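Local atomic coordinates of transcriptional regulator, putative (Pseudomonas syringae pv. tomato, PDB entry 2R5F), a protein that probably acts as a sugar-responsive transcription factor of the SorC family, the crystallised part being its putative carbohydrate-binding domain. Residues Val89-Gly94 and Ala119-Ser124; Ile61-Trp66 and Leu106-Leu111; Gln41-Ala46 and Ser67-Ala72; Arg196-Gln201 and Met216-Leu221; Leu155-Ile160 and Arg226-Ala231. All coordinates share one frame; numbering follows the deposited sequence.

Contact 1. Residues Val89-Gly94 and Ala119-Ser124; sequences VVQLLG and AFLLPS
Strand V89-Q91 pairs in parallel with A119-F120, V89 facing A119 and V90 facing F120 with CA atoms 4.7 Å apart in the latter pair. F120 takes part through both of its backbone polar atoms: its N donates to V89 O (2.9 Å), and its O receives Q91 N (2.8 Å) in an almost straight bond, 175° at the hydrogen. Beyond F120 the regular pairing ends, and the Q91 side chain continues it. With CG anti to the backbone N (chi1 174°) and the chain extended, the amide is carried across to the partner, where OE1 accepts L122 N at 2.8 Å, the donor standing well above the carbonyl plane. The other end of the amide is held too, NE2 reaching L93 O at 3.0 Å, which fixes the rotation of the group. L122 lies against this amide, its CB 3.9 Å from Q91 CD, while its CD1 packs against the backbone at G94 N. On the face that carries V90 and F120, V90 CG2 meets F120 CD2 obliquely at 4.1 Å; V146 of helix 138-149 touches both residues. Strand 88-94, helix 101-115 and strand 119-120 form a beta-alpha-beta crossover, the building unit of a Rossmann-like fold.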
# COMPACT_ATOMS: atom_id res chain seq x y z
N VAL A 89 3.17 9.81 9.63
CA VAL A 89 2.78 8.50 9.15
C VAL A 89 1.45 8.21 9.84
O VAL A 89 1.36 8.21 11.06
CB VAL A 89 3.83 7.43 9.52
CG1 VAL A 89 3.37 6.02 9.10
CG2 VAL A 89 5.17 7.80 8.85
N VAL A 90 0.41 8.01 9.03
CA VAL A 90 -0.95 7.75 9.53
C VAL A 90 -1.30 6.29 9.24
O VAL A 90 -1.07 5.77 8.14
CB VAL A 90 -1.98 8.73 8.88
CG1 VAL A 90 -3.42 8.52 9.42
CG2 VAL A 90 -1.50 10.17 9.09
N GLN A 91 -1.80 5.61 10.26
CA GLN A 91 -2.33 4.27 10.11
C GLN A 91 -3.65 4.35 9.35
O GLN A 91 -4.56 5.03 9.81
CB GLN A 91 -2.57 3.67 11.48
CG GLN A 91 -3.24 2.32 11.42
CD GLN A 91 -3.04 1.57 12.70
OE1 GLN A 91 -2.50 2.10 13.65
NE2 GLN A 91 -3.50 0.33 12.74
N LEU A 92 -3.76 3.66 8.21
CA LEU A 92 -4.95 3.82 7.35
C LEU A 92 -6.02 2.76 7.52
O LEU A 92 -7.04 2.82 6.84
CB LEU A 92 -4.57 3.87 5.88
CG LEU A 92 -3.73 5.01 5.31
CD1 LEU A 92 -3.52 4.72 3.84
CD2 LEU A 92 -4.33 6.37 5.51
N LEU A 93 -5.77 1.77 8.37
CA LEU A 93 -6.71 0.67 8.65
C LEU A 93 -6.42 0.13 10.04
O LEU A 93 -5.26 -0.13 10.38
CB LEU A 93 -6.58 -0.47 7.62
CG LEU A 93 -7.19 -1.86 7.98
CD1 LEU A 93 -8.63 -1.77 8.40
CD2 LEU A 93 -7.06 -2.85 6.83
N GLY A 94 -7.48 -0.04 10.83
CA GLY A 94 -7.36 -0.60 12.17
C GLY A 94 -8.58 -1.43 12.50
O GLY A 94 -9.69 -1.13 12.06
N ALA A 119 3.60 9.72 14.48
CA ALA A 119 2.72 8.64 14.00
C ALA A 119 1.32 8.93 14.49
O ALA A 119 1.15 9.48 15.56
CB ALA A 119 3.18 7.31 14.55
N PHE A 120 0.32 8.58 13.70
CA PHE A 120 -1.10 8.69 14.10
C PHE A 120 -1.65 7.27 13.95
O PHE A 120 -1.72 6.73 12.83
CB PHE A 120 -1.85 9.74 13.26
CG PHE A 120 -1.35 11.16 13.47
CD1 PHE A 120 -1.84 11.94 14.50
CD2 PHE A 120 -0.35 11.69 12.67
CE1 PHE A 120 -1.37 13.25 14.72
CE2 PHE A 120 0.12 12.99 12.87
CZ PHE A 120 -0.39 13.77 13.90
N LEU A 121 -1.98 6.67 15.08
CA LEU A 121 -2.20 5.24 15.23
C LEU A 121 -3.64 4.92 15.62
O LEU A 121 -4.31 5.74 16.21
CB LEU A 121 -1.28 4.67 16.33
CG LEU A 121 0.22 4.97 16.34
CD1 LEU A 121 0.84 4.44 17.61
CD2 LEU A 121 0.93 4.38 15.14
N LEU A 122 -4.08 3.71 15.31
CA LEU A 122 -5.39 3.21 15.68
C LEU A 122 -5.20 1.94 16.50
O LEU A 122 -5.32 0.82 15.98
CB LEU A 122 -6.22 2.90 14.43
CG LEU A 122 -6.52 4.03 13.46
CD1 LEU A 122 -7.01 3.46 12.13
CD2 LEU A 122 -7.53 5.01 14.04
N PRO A 123 -4.89 2.11 17.80
CA PRO A 123 -4.62 1.00 18.69
C PRO A 123 -5.74 -0.01 18.81
O PRO A 123 -6.92 0.36 18.95
CB PRO A 123 -4.39 1.67 20.05
CG PRO A 123 -3.86 3.02 19.68
CD PRO A 123 -4.74 3.40 18.51
N SER A 124 -5.34 -1.26 18.65
CA SER A 124 -5.89 -2.36 19.41
C SER A 124 -4.67 -3.34 19.72
O SER A 124 -3.43 -2.65 19.44
CB SER A 124 -7.01 -3.09 18.61
OG SER A 124 -7.66 -3.99 19.60

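Contact 2. Residues Ile61-Trp66 and Leu106-Leu111; sequences IGISSW and LLTQRL
I63, the last residue of strand 61-63, packs against T108 and L111 on one side of helix 106-111 and covers more of the contact than any other residue of its segment. Its CB leaves the backbone toward the helix and splits into two branches that meet different residues. The short branch, CG2, lies beside the backbone N and touches CD2 of L111 at 3.7 Å, the two side chains crossing at a slant. The long branch starts at CG1, which chi1 of 68° places between the backbone N and the carbonyl carbon. Extended from there, it delivers CD1 to the helix backbone, 4.0 Å from T108 CA and 4.2 Å from T108 OG1, and a looser 4.5 Å from L107 CG. I61, two residues earlier on the same side of the strand, adds a marginal touch of its CG2 on L111 CD2.

Past the strand, S65 continues the contact: its CB comes within 3.2 Å of T108 OG1. That hydroxyl is hydrogen-bonded to A104 O, one helical turn back. L107 CD2 meets the backbone of the same serine, 3.4 Å from S65 O.

The segment axes run roughly antiparallel, at 152° and 10.1 Å apart. Strand 60-63 pairs with 88-94 and 155-162, helix 101-115 lies over this part of the sheet with T108 also touching V89 and Q91, and helix 68-75 flanks the contact through I70 on I63 and R71 on L107.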
# COMPACT_ATOMS: atom_id res chain seq x y z
N ILE A 61 2.36 10.72 4.96
CA ILE A 61 2.26 9.34 4.53
C ILE A 61 1.13 8.59 5.23
O ILE A 61 0.96 8.73 6.43
CB ILE A 61 3.58 8.60 4.82
CG1 ILE A 61 4.71 9.22 4.00
CG2 ILE A 61 3.40 7.07 4.57
CD1 ILE A 61 6.07 8.80 4.44
N GLY A 62 0.34 7.83 4.47
CA GLY A 62 -0.64 6.92 5.08
C GLY A 62 -0.18 5.54 4.69
O GLY A 62 0.29 5.36 3.59
N ILE A 63 -0.26 4.56 5.60
CA ILE A 63 0.08 3.18 5.22
C ILE A 63 -1.02 2.19 5.63
O ILE A 63 -1.65 2.32 6.69
CB ILE A 63 1.47 2.67 5.75
CG1 ILE A 63 1.49 2.50 7.28
CG2 ILE A 63 2.63 3.52 5.24
CD1 ILE A 63 2.59 1.49 7.78
N SER A 64 -1.21 1.20 4.77
CA SER A 64 -2.07 0.04 5.07
C SER A 64 -1.33 -0.90 6.04
O SER A 64 -0.63 -1.83 5.61
CB SER A 64 -2.35 -0.70 3.76
OG SER A 64 -3.41 -1.62 3.97
N SER A 65 -1.47 -0.67 7.34
CA SER A 65 -0.53 -1.31 8.26
C SER A 65 -0.68 -2.84 8.41
O SER A 65 0.24 -3.49 8.88
CB SER A 65 -0.50 -0.60 9.61
OG SER A 65 -1.72 0.07 9.83
N TRP A 66 -1.81 -3.40 7.98
CA TRP A 66 -1.99 -4.86 8.02
C TRP A 66 -1.24 -5.65 6.92
O TRP A 66 -1.22 -6.88 6.93
CB TRP A 66 -3.47 -5.23 8.02
CG TRP A 66 -4.21 -4.81 9.28
CD1 TRP A 66 -4.49 -3.54 9.66
CD2 TRP A 66 -4.75 -5.66 10.30
NE1 TRP A 66 -5.16 -3.53 10.85
CE2 TRP A 66 -5.34 -4.82 11.27
CE3 TRP A 66 -4.78 -7.05 10.50
CZ2 TRP A 66 -5.97 -5.32 12.42
CZ3 TRP A 66 -5.42 -7.55 11.65
CH2 TRP A 66 -6.00 -6.68 12.60
N LEU A 106 2.21 -1.21 15.83
CA LEU A 106 3.65 -1.20 15.96
C LEU A 106 4.39 -0.92 14.64
O LEU A 106 5.43 -0.28 14.62
CB LEU A 106 4.11 -2.54 16.49
CG LEU A 106 5.61 -2.80 16.53
CD1 LEU A 106 6.23 -1.87 17.54
CD2 LEU A 106 5.87 -4.25 16.87
N LEU A 107 3.84 -1.43 13.53
CA LEU A 107 4.45 -1.23 12.22
C LEU A 107 4.41 0.22 11.77
O LEU A 107 5.39 0.74 11.23
CB LEU A 107 3.78 -2.12 11.17
CG LEU A 107 4.44 -2.04 9.79
CD1 LEU A 107 5.79 -2.72 9.90
CD2 LEU A 107 3.58 -2.78 8.79
N THR A 108 3.27 0.86 11.98
CA THR A 108 3.05 2.26 11.66
C THR A 108 4.01 3.12 12.46
O THR A 108 4.59 4.07 11.92
CB THR A 108 1.61 2.68 12.03
OG1 THR A 108 0.68 1.73 11.49
CG2 THR A 108 1.27 4.03 11.46
N GLN A 109 4.12 2.79 13.75
CA GLN A 109 5.01 3.47 14.69
C GLN A 109 6.48 3.31 14.29
O GLN A 109 7.21 4.30 14.21
CB GLN A 109 4.77 2.99 16.13
CG GLN A 109 5.64 3.74 17.19
CD GLN A 109 5.54 5.26 17.10
OE1 GLN A 109 6.42 5.94 16.55
NE2 GLN A 109 4.45 5.80 17.62
N ARG A 110 6.88 2.07 14.00
CA ARG A 110 8.22 1.76 13.52
C ARG A 110 8.61 2.63 12.34
O ARG A 110 9.67 3.18 12.34
CB ARG A 110 8.35 0.31 13.13
CG ARG A 110 8.64 -0.61 14.26
CD ARG A 110 8.58 -2.04 13.82
NE ARG A 110 9.68 -2.39 12.92
CZ ARG A 110 9.66 -3.42 12.08
NH1 ARG A 110 8.59 -4.21 11.99
NH2 ARG A 110 10.71 -3.67 11.30
N LEU A 111 7.72 2.79 11.36
CA LEU A 111 7.95 3.62 10.17
C LEU A 111 8.11 5.11 10.48
O LEU A 111 8.95 5.78 9.90
CB LEU A 111 6.86 3.38 9.11
CG LEU A 111 7.09 4.20 7.81
CD1 LEU A 111 8.42 3.80 7.17
CD2 LEU A 111 5.92 4.15 6.80

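Contact 3. Residues Gln41-Ala46 and Ser67-Ala72; sequences QAIGSA and SSTIRA. With SO4 (sulfate ion), chain B.
G44 and A72 bring the two helices together, their CA atoms 4.7 Å apart where the axes of 41-46 and 68-72 approach to 7.9 Å at a crossing angle of -56°. Followed along 67-72, the segment first meets a bound sulfate, away from the other helix. S67 is the N-cap: its OG accepts I70 N (3.3 Å, 164° at the hydrogen) and donates to sulfate O3 at 2.7 Å, so one hydroxyl both caps the helix and grips the ion. S68 contributes its backbone, N donating to sulfate O4 at 3.0 Å. T69 looks both ways. With chi1 at -46°, OG1 lies beside the backbone N and donates to sulfate O2 (2.8 Å), an oxygen that T69 N also meets weakly, while CG2, anti to N, reaches CG2 of I43 at 3.6 Å. The ion therefore sits at a helix N-terminus, where the helix dipole probably helps to hold it; K236 NZ is a further donor. The sulfate probably came from the crystallisation liquor, but the site is consistent with one for a phosphate group of a sugar effector. One turn on, A72 turns its CB toward the other helix, close to G44 CA and 3.8 Å from OE1 of Q41. That amide is bonded elsewhere, OE1 to H76 and NE2 to E37.

Both helices lie on the sheet face that carries L230 of strand 226-230: I43, T69 and I70 all touch this leucine, and I43 also reaches V28 of strand 24-28.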
# COMPACT_ATOMS: atom_id res chain seq x y z
N GLN A 41 9.60 -9.96 -0.54
CA GLN A 41 10.89 -9.38 -0.12
C GLN A 41 11.53 -8.52 -1.20
O GLN A 41 12.15 -7.50 -0.89
CB GLN A 41 11.89 -10.47 0.32
CG GLN A 41 11.59 -11.25 1.65
CD GLN A 41 11.27 -10.35 2.86
OE1 GLN A 41 11.69 -9.20 2.94
NE2 GLN A 41 10.49 -10.88 3.81
N ALA A 42 11.42 -8.96 -2.46
CA ALA A 42 11.85 -8.17 -3.62
C ALA A 42 11.04 -6.88 -3.74
O ALA A 42 11.60 -5.82 -3.99
CB ALA A 42 11.77 -9.01 -4.94
N ILE A 43 9.72 -6.98 -3.60
CA ILE A 43 8.84 -5.79 -3.65
C ILE A 43 9.14 -4.84 -2.48
O ILE A 43 9.33 -3.63 -2.69
CB ILE A 43 7.32 -6.15 -3.72
CG1 ILE A 43 7.01 -6.80 -5.07
CG2 ILE A 43 6.42 -4.87 -3.54
CD1 ILE A 43 5.74 -7.60 -5.06
N GLY A 44 9.17 -5.39 -1.27
CA GLY A 44 9.52 -4.58 -0.09
C GLY A 44 10.85 -3.87 -0.25
O GLY A 44 10.97 -2.67 -0.00
N SER A 45 11.87 -4.59 -0.68
CA SER A 45 13.19 -3.99 -0.91
C SER A 45 13.19 -2.84 -1.93
O SER A 45 13.80 -1.80 -1.69
CB SER A 45 14.21 -5.05 -1.33
OG SER A 45 15.43 -4.41 -1.66
N ALA A 46 12.52 -3.05 -3.06
CA ALA A 46 12.39 -2.01 -4.08
C ALA A 46 11.62 -0.81 -3.50
O ALA A 46 11.97 0.35 -3.77
CB ALA A 46 11.70 -2.57 -5.33
N SER A 67 -0.62 -4.93 5.99
CA SER A 67 0.06 -5.55 4.86
C SER A 67 1.45 -6.12 5.18
O SER A 67 2.30 -5.43 5.73
CB SER A 67 0.12 -4.55 3.70
OG SER A 67 0.98 -5.02 2.69
N SER A 68 1.68 -7.39 4.82
CA SER A 68 3.01 -8.02 5.03
C SER A 68 4.04 -7.58 4.03
O SER A 68 5.23 -7.66 4.29
CB SER A 68 2.93 -9.55 5.05
OG SER A 68 1.76 -9.97 4.40
N THR A 69 3.59 -7.14 2.87
CA THR A 69 4.47 -6.54 1.87
C THR A 69 5.02 -5.18 2.37
O THR A 69 6.17 -4.86 2.15
CB THR A 69 3.76 -6.39 0.48
OG1 THR A 69 3.08 -7.62 0.18
CG2 THR A 69 4.77 -6.12 -0.60
N ILE A 70 4.17 -4.41 3.03
CA ILE A 70 4.60 -3.17 3.68
C ILE A 70 5.51 -3.49 4.87
O ILE A 70 6.52 -2.81 5.08
CB ILE A 70 3.40 -2.30 4.10
CG1 ILE A 70 2.61 -1.87 2.85
CG2 ILE A 70 3.88 -1.05 4.94
CD1 ILE A 70 1.36 -0.99 3.13
N ARG A 71 5.17 -4.55 5.62
CA ARG A 71 6.09 -5.06 6.65
C ARG A 71 7.46 -5.39 6.05
O ARG A 71 8.48 -5.03 6.63
CB ARG A 71 5.52 -6.28 7.35
CG ARG A 71 6.01 -6.50 8.79
CD ARG A 71 5.24 -7.66 9.46
NE ARG A 71 3.79 -7.48 9.30
CZ ARG A 71 2.96 -8.36 8.72
NH1 ARG A 71 1.67 -8.07 8.62
NH2 ARG A 71 3.42 -9.52 8.25
N ALA A 72 7.49 -6.07 4.90
CA ALA A 72 8.76 -6.31 4.19
C ALA A 72 9.49 -4.99 3.84
O ALA A 72 10.70 -4.88 4.00
CB ALA A 72 8.53 -7.15 2.95
S SO4 B . -0.30 -8.35 1.75
O1 SO4 B . -1.34 -9.06 1.01
O2 SO4 B . 1.00 -8.96 1.57
O3 SO4 B . -0.21 -6.97 1.34
O4 SO4 B . -0.57 -8.47 3.18

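Contact 4. Residues Arg196-Gln201 and Met216-Leu221; sequences RYFDAQ and MGLGKL
CG beside the backbone N (chi1 -55°) and a bend at chi2 (-66°) fold the R196 side chain over the M216-G217 backbone, while chi1 of -70° in L218 brings its methyl groups to the same strand. The setting is a beta-hairpin, strands 191-193 and 196-198, packed against the N-terminus of helix 218-222, for which G217 is the N-cap residue. R196 CG lies 3.3 Å from the carbonyl oxygen of M216, a selenomethionine. Farther out, the guanidinium is laid face-on over G217, whose CA stands 3.9 Å above the centre of its plane. A hydrogen bond from NE to S215 OG helps to set the orientation in which that plane lies over G217 CA. K220 NZ, 5.2 Å from R196 NH2, carries a like charge and may raise the cost of charging both, though they do not touch.

L218 supplies the apolar half. Its CG abuts CB of R196 at 3.6 Å, and CD1 continues along the strand to Y197 O, also at 3.6 Å. The same CD1 lies 4.2 Å from F198 CB, on the edge side of the ring and near its plane. Just after F198, D199 forms an Asx turn: its OD1, which also accepts K203 N, receives Q201 N at 2.8 Å from above the carboxylate plane.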
# COMPACT_ATOMS: atom_id res chain seq x y z
N ARG A 196 -11.32 -2.27 1.98
CA ARG A 196 -12.38 -1.77 1.10
C ARG A 196 -12.40 -2.59 -0.21
O ARG A 196 -11.46 -2.55 -0.97
CB ARG A 196 -12.20 -0.27 0.84
CG ARG A 196 -12.09 0.60 2.12
CD ARG A 196 -13.41 0.58 2.88
NE ARG A 196 -13.41 1.48 4.04
CZ ARG A 196 -14.32 2.42 4.26
NH1 ARG A 196 -15.34 2.60 3.43
NH2 ARG A 196 -14.22 3.19 5.33
N TYR A 197 -13.50 -3.29 -0.47
CA TYR A 197 -13.58 -4.23 -1.58
C TYR A 197 -14.03 -3.59 -2.89
O TYR A 197 -14.80 -2.64 -2.89
CB TYR A 197 -14.46 -5.43 -1.18
CG TYR A 197 -13.77 -6.33 -0.17
CD1 TYR A 197 -13.80 -6.05 1.20
CD2 TYR A 197 -13.04 -7.43 -0.59
CE1 TYR A 197 -13.14 -6.86 2.12
CE2 TYR A 197 -12.38 -8.24 0.31
CZ TYR A 197 -12.43 -7.95 1.66
OH TYR A 197 -11.75 -8.79 2.53
N PHE A 198 -13.53 -4.13 -4.00
CA PHE A 198 -13.86 -3.65 -5.35
C PHE A 198 -14.02 -4.83 -6.31
O PHE A 198 -13.54 -5.94 -6.03
CB PHE A 198 -12.81 -2.68 -5.89
CG PHE A 198 -11.40 -3.19 -5.79
CD1 PHE A 198 -10.90 -4.12 -6.70
CD2 PHE A 198 -10.56 -2.76 -4.79
CE1 PHE A 198 -9.61 -4.61 -6.61
CE2 PHE A 198 -9.24 -3.23 -4.69
CZ PHE A 198 -8.77 -4.16 -5.59
N ASP A 199 -14.68 -4.57 -7.43
CA ASP A 199 -14.94 -5.62 -8.40
C ASP A 199 -13.84 -5.66 -9.47
O ASP A 199 -12.82 -4.94 -9.36
CB ASP A 199 -16.40 -5.55 -8.94
CG ASP A 199 -16.61 -4.47 -10.01
OD1 ASP A 199 -15.64 -3.88 -10.53
OD2 ASP A 199 -17.79 -4.25 -10.36
N ALA A 200 -14.05 -6.51 -10.48
CA ALA A 200 -13.05 -6.75 -11.53
C ALA A 200 -12.68 -5.49 -12.31
O ALA A 200 -11.58 -5.42 -12.88
CB ALA A 200 -13.51 -7.87 -12.48
N GLN A 201 -13.57 -4.49 -12.32
CA GLN A 201 -13.27 -3.21 -12.97
C GLN A 201 -12.94 -2.10 -12.00
O GLN A 201 -12.73 -0.97 -12.40
CB GLN A 201 -14.41 -2.78 -13.88
CG GLN A 201 -14.33 -3.39 -15.28
CD GLN A 201 -15.66 -3.41 -15.96
OE1 GLN A 201 -16.68 -3.18 -15.32
NE2 GLN A 201 -15.67 -3.68 -17.28
N MSE A 216 -9.48 4.14 5.52
CA MSE A 216 -9.77 5.08 4.45
C MSE A 216 -10.59 4.42 3.34
O MSE A 216 -10.35 3.24 3.00
CB MSE A 216 -8.48 5.61 3.86
CG MSE A 216 -8.69 6.84 3.01
SE MSE A 216 -7.06 7.24 2.10
CE MSE A 216 -6.20 8.32 3.48
N GLY A 217 -11.53 5.18 2.78
CA GLY A 217 -12.44 4.71 1.73
C GLY A 217 -11.78 4.79 0.36
O GLY A 217 -10.74 5.44 0.20
N LEU A 218 -12.40 4.14 -0.64
CA LEU A 218 -11.79 4.03 -1.98
C LEU A 218 -11.85 5.32 -2.77
O LEU A 218 -10.90 5.66 -3.48
CB LEU A 218 -12.41 2.88 -2.79
CG LEU A 218 -12.07 1.47 -2.32
CD1 LEU A 218 -12.94 0.42 -3.01
CD2 LEU A 218 -10.59 1.17 -2.52
N GLY A 219 -12.96 6.04 -2.64
CA GLY A 219 -13.11 7.39 -3.18
C GLY A 219 -12.06 8.35 -2.66
O GLY A 219 -11.46 9.08 -3.44
N LYS A 220 -11.85 8.37 -1.35
CA LYS A 220 -10.78 9.18 -0.74
C LYS A 220 -9.41 8.78 -1.30
O LYS A 220 -8.56 9.63 -1.58
CB LYS A 220 -10.80 9.07 0.79
CG LYS A 220 -12.00 9.70 1.48
CD LYS A 220 -11.96 9.53 3.02
CE LYS A 220 -12.45 8.13 3.47
NZ LYS A 220 -13.90 7.93 3.15
N LEU A 221 -9.20 7.48 -1.47
CA LEU A 221 -7.92 6.96 -1.96
C LEU A 221 -7.63 7.48 -3.36
O LEU A 221 -6.52 7.93 -3.63
CB LEU A 221 -7.94 5.43 -1.97
CG LEU A 221 -6.67 4.66 -2.33
CD1 LEU A 221 -5.61 4.80 -1.23
CD2 LEU A 221 -7.01 3.21 -2.61

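Contact 5. Residues Leu155-Ile160 and Arg226-Ala231; sequences LAIVGI and RVLGLA
L155-V158 and R226-L230 are neighbouring parallel strands at the heart of a Rossmann-like sheet, their segment axes only 15° from parallel. The hydrogen bonds alternate as parallel pairing requires: A156 N gives to R226 O (3.0 Å), L228 N to A156 O (2.7 Å), V158 N to L228 O (2.8 Å) and L230 N to V158 O (2.9 Å). A156 and V158 thus spend both backbone polar atoms on this partner, whereas L155 and I157 face the other way and bond to G62 of strand 60-63, I157 also to S64 just after it. On the far edge of the pair, V227 N is bonded to D250 OD2, and V227 also pairs with the backbone of V251.

The ladder stops at I160, whose N does not reach L230 O directly. A water bridges the step: it accepts from I160 N (2.8 Å) and lies 2.6 Å from L230 O, to which it can donate. I160 O is bonded to K236 NZ.

Side chains pack row by row. On the face with I157 and L228, CG2 of I157 meets L230 CD1 at 3.8 Å beneath helix 36-54; on the other, A156 and V158 meet V227. R226 has its polar end engaged elsewhere, NE with Y50 OH and NH1 weakly with S54 O. L155, its CG anti to the backbone N (chi1 171°), sets CD1 over the centre of that guanidinium, 4.1 Å above its plane.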
# COMPACT_ATOMS: atom_id res chain seq x y z
N LEU A 155 0.95 10.80 0.21
CA LEU A 155 1.45 9.53 -0.29
C LEU A 155 0.81 8.39 0.48
O LEU A 155 1.10 8.19 1.66
CB LEU A 155 2.97 9.46 -0.12
CG LEU A 155 3.70 8.12 -0.39
CD1 LEU A 155 3.60 7.64 -1.82
CD2 LEU A 155 5.16 8.28 -0.00
N ALA A 156 -0.09 7.66 -0.18
CA ALA A 156 -0.62 6.42 0.43
C ALA A 156 0.14 5.22 -0.06
O ALA A 156 0.31 5.04 -1.25
CB ALA A 156 -2.13 6.25 0.17
N ILE A 157 0.62 4.40 0.87
CA ILE A 157 1.28 3.16 0.55
C ILE A 157 0.38 1.99 0.95
O ILE A 157 0.04 1.83 2.12
CB ILE A 157 2.64 3.02 1.29
CG1 ILE A 157 3.45 4.33 1.17
CG2 ILE A 157 3.39 1.75 0.78
CD1 ILE A 157 4.65 4.36 1.98
N VAL A 158 -0.02 1.17 -0.01
CA VAL A 158 -1.08 0.16 0.22
C VAL A 158 -0.73 -1.20 -0.37
O VAL A 158 -0.11 -1.29 -1.44
CB VAL A 158 -2.48 0.62 -0.35
CG1 VAL A 158 -2.97 1.95 0.29
CG2 VAL A 158 -2.47 0.73 -1.88
N GLY A 159 -1.11 -2.26 0.32
CA GLY A 159 -1.01 -3.58 -0.24
C GLY A 159 -2.33 -3.80 -0.94
O GLY A 159 -3.25 -3.00 -0.79
N ILE A 160 -2.44 -4.88 -1.70
CA ILE A 160 -3.67 -5.19 -2.40
C ILE A 160 -3.98 -6.64 -2.03
O ILE A 160 -3.17 -7.52 -2.26
CB ILE A 160 -3.50 -4.97 -3.94
CG1 ILE A 160 -3.28 -3.47 -4.23
CG2 ILE A 160 -4.73 -5.47 -4.73
CD1 ILE A 160 -2.50 -3.19 -5.48
N ARG A 226 -0.59 10.78 -4.65
CA ARG A 226 0.26 9.67 -5.08
C ARG A 226 -0.04 8.42 -4.25
O ARG A 226 0.14 8.41 -3.03
CB ARG A 226 1.72 10.11 -4.92
CG ARG A 226 2.81 9.13 -5.22
CD ARG A 226 3.99 9.98 -5.65
NE ARG A 226 5.28 9.50 -5.16
CZ ARG A 226 5.97 10.06 -4.16
NH1 ARG A 226 7.14 9.54 -3.80
NH2 ARG A 226 5.51 11.12 -3.52
N VAL A 227 -0.55 7.39 -4.90
CA VAL A 227 -0.83 6.13 -4.21
C VAL A 227 0.13 5.06 -4.73
O VAL A 227 0.18 4.78 -5.95
CB VAL A 227 -2.31 5.69 -4.37
CG1 VAL A 227 -2.57 4.35 -3.68
CG2 VAL A 227 -3.23 6.77 -3.80
N LEU A 228 0.92 4.53 -3.81
CA LEU A 228 1.88 3.47 -4.10
C LEU A 228 1.22 2.15 -3.77
O LEU A 228 0.89 1.91 -2.60
CB LEU A 228 3.15 3.67 -3.24
CG LEU A 228 4.38 2.75 -3.27
CD1 LEU A 228 4.88 2.52 -4.67
CD2 LEU A 228 5.52 3.33 -2.44
N GLY A 229 1.01 1.30 -4.77
CA GLY A 229 0.64 -0.10 -4.56
C GLY A 229 1.80 -1.08 -4.52
O GLY A 229 2.65 -1.08 -5.42
N LEU A 230 1.83 -1.95 -3.50
CA LEU A 230 2.86 -2.95 -3.36
C LEU A 230 2.24 -4.35 -3.33
O LEU A 230 1.71 -4.74 -2.31
CB LEU A 230 3.71 -2.73 -2.07
CG LEU A 230 4.38 -1.38 -1.73
CD1 LEU A 230 5.06 -1.47 -0.39
CD2 LEU A 230 5.38 -0.92 -2.82
N ALA A 231 2.34 -5.11 -4.43
CA ALA A 231 1.64 -6.39 -4.55
C ALA A 231 2.19 -7.25 -5.69
O ALA A 231 2.45 -6.75 -6.76
CB ALA A 231 0.15 -6.12 -4.80
O HOH W 1 -0.08 -6.42 -1.33

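How the contacts relate
Four of the contacts bear directly on one sheet, and contact 3 covers it with helices. Contact 5 is the most central, about 3 Å from the chain centre; contacts 1 and 4, at 14 and 13 Å, lie farther out yet remain largely buried. Strand 60-63 of contact 2 stands between the strands of contacts 1 and 5, bonded to V90 on one side and to L155 and I157 on the other. Contact 5 is a backbone ladder, contact 1 a short one continued by the Q91 amide; contact 2 is mainly apolar strand-on-helix packing, contact 3 a close helix crossing beside an anion site, and contact 4 arginine-over-backbone packing. L92 O to M216 N ties contact 1 to contact 4, while I43 and L230 join contacts 3 and 5.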